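Local coordinates for protein probable glutathione S-transferase (Bordetella bronchiseptica RB50, PDB 3H1N) that is probably a glutathione S-transferase, an enzyme that would join the thiol of glutathione to electrophilic compounds, at residues 227-230 / 234-237. Numbering follows the deposited sequence. Where two conformers were deposited one is given.
Sequences RGYL and RRLP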
loop_
_atom_site.group_PDB
_atom_site.type_symbol
_atom_site.label_atom_id
_atom_site.label_comp_id
_atom_site.label_asym_id
_atom_site.label_seq_id
_atom_site.Cartn_x
_atom_site.Cartn_y
_atom_site.Cartn_z
ATOM N N ARG B 227 6.282 19.230 19.476
ATOM C CA ARG B 227 6.738 20.620 19.490
ATOM C C ARG B 227 8.225 20.763 19.148
ATOM O O ARG B 227 8.591 21.539 18.258
ATOM C CB ARG B 227 6.431 21.270 20.854
ATOM C CG ARG B 227 6.546 22.808 20.914
ATOM C CD ARG B 227 5.381 23.518 20.206
ATOM N NE ARG B 227 4.062 22.994 20.586
ATOM C CZ ARG B 227 3.317 23.452 21.591
ATOM N NH1 ARG B 227 2.138 22.889 21.832
ATOM N NH2 ARG B 227 3.740 24.467 22.355
ATOM N N GLY B 228 9.066 20.018 19.866
ATOM C CA GLY B 228 10.510 20.058 19.677
ATOM C C GLY B 228 10.903 19.690 18.260
ATOM O O GLY B 228 11.643 20.443 17.615
ATOM N N TYR B 229 10.390 18.549 17.782
ATOM C CA TYR B 229 10.694 18.035 16.433
ATOM C C TYR B 229 10.335 18.998 15.290
ATOM O O TYR B 229 11.139 19.224 14.379
ATOM C CB TYR B 229 10.051 16.655 16.178
ATOM C CG TYR B 229 10.254 16.215 14.748
ATOM C CD1 TYR B 229 9.179 16.137 13.860
ATOM C CD2 TYR B 229 11.537 15.937 14.261
ATOM C CE1 TYR B 229 9.373 15.738 12.514
ATOM C CE2 TYR B 229 11.739 15.548 12.928
ATOM C CZ TYR B 229 10.666 15.461 12.068
ATOM O OH TYR B 229 10.903 15.097 10.761
ATOM N N LEU B 230 9.133 19.567 15.347
ATOM C CA LEU B 230 8.647 20.426 14.265
ATOM C C LEU B 230 9.384 21.765 14.210
ATOM O O LEU B 230 9.326 22.457 13.198
ATOM C CB LEU B 230 7.131 20.635 14.363
ATOM C CG LEU B 230 6.244 19.387 14.257
ATOM C CD1 LEU B 230 4.799 19.715 14.632
ATOM C CD2 LEU B 230 6.324 18.717 12.874
ATOM N N ARG B 234 15.791 18.765 12.313
ATOM C CA ARG B 234 15.468 17.404 11.862
ATOM C C ARG B 234 14.257 17.347 10.925
ATOM O O ARG B 234 14.061 16.350 10.209
ATOM C CB ARG B 234 15.255 16.478 13.064
ATOM C CG ARG B 234 16.461 16.384 13.995
ATOM C CD ARG B 234 16.298 15.238 15.005
ATOM N NE ARG B 234 15.094 15.362 15.835
ATOM C CZ ARG B 234 14.901 16.316 16.747
ATOM N NH1 ARG B 234 15.815 17.250 16.951
ATOM N NH2 ARG B 234 13.777 16.343 17.449
ATOM N N ARG B 235 13.430 18.390 10.970
ATOM C CA ARG B 235 12.270 18.512 10.104
ATOM C C ARG B 235 12.668 19.229 8.812
ATOM O O ARG B 235 12.837 20.446 8.800
ATOM C CB ARG B 235 11.154 19.280 10.825
ATOM C CG ARG B 235 9.840 19.369 10.061
ATOM C CD ARG B 235 9.147 20.689 10.336
ATOM N NE ARG B 235 7.763 20.694 9.872
ATOM C CZ ARG B 235 6.916 21.698 10.079
ATOM N NH1 ARG B 235 7.314 22.777 10.738
ATOM N NH2 ARG B 235 5.672 21.617 9.631
ATOM N N LEU B 236 12.821 18.467 7.727
ATOM C CA LEU B 236 13.198 19.046 6.441
ATOM C C LEU B 236 11.968 19.646 5.752
ATOM O O LEU B 236 10.889 19.043 5.787
ATOM C CB LEU B 236 13.831 17.971 5.542
ATOM C CG LEU B 236 15.146 17.353 6.038
ATOM C CD1 LEU B 236 15.711 16.373 5.005
ATOM C CD2 LEU B 236 16.158 18.419 6.340
ATOM N N PRO B 237 12.124 20.818 5.099
ATOM C CA PRO B 237 10.989 21.370 4.354
ATOM C C PRO B 237 10.730 20.569 3.070
ATOM O O PRO B 237 11.620 19.845 2.599
ATOM C CB PRO B 237 11.450 22.783 4.015
ATOM C CG PRO B 237 12.936 22.673 3.906
ATOM C CD PRO B 237 13.359 21.593 4.883
#
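With CG anti to the backbone N (chi1 174°), the far end of the Tyr229 ring comes up to residues 234 and 235, and an equally anti CG carries the Arg235 chain to the carbonyl end of the helix at Leu230 O. The contact is a helix C-terminus folded back upon by the loop that follows, here the end of helix 224-230 in the C-terminal, helical domain of a glutathione S-transferase fold. Arg235 CB lies over one face of the tyrosine ring near the rim, 4.0 Å from Tyr229 CZ. Arg234 meets the same ring at its edge: its CB lies 3.6 Å from Tyr229 CE2, and a bend at chi3 curls the chain round until NE is level with the ring plane, 3.9 Å from Tyr229 CD2. Ring and guanidinium planes stand 47° apart, so the two do not stack. Tyrosine suits this buried place because its flat carbon surface packs against CB of each arginine and against helix 34-43 of what is, as in other glutathione S-transferases, the thioredoxin-like N-terminal domain, while its hydroxyl hydrogen-bonds Glu35. Arginine suits position 234 because its CB rests at the ring edge while the long chain carries NE to a salt bridge with Glu42. Between helix and loop, Ser232 OG hydrogen-bonds both Tyr229 O and Arg234 N. Leu230 CD2 covers one face of the Arg235 guanidinium near its rim, 3.9 Å from NE. The one hydrogen bond across the two segments runs from Arg235 NH1 to Leu230 O at 3.2 Å, far from straight at 135°, with the oxygen well out of the guanidinium plane.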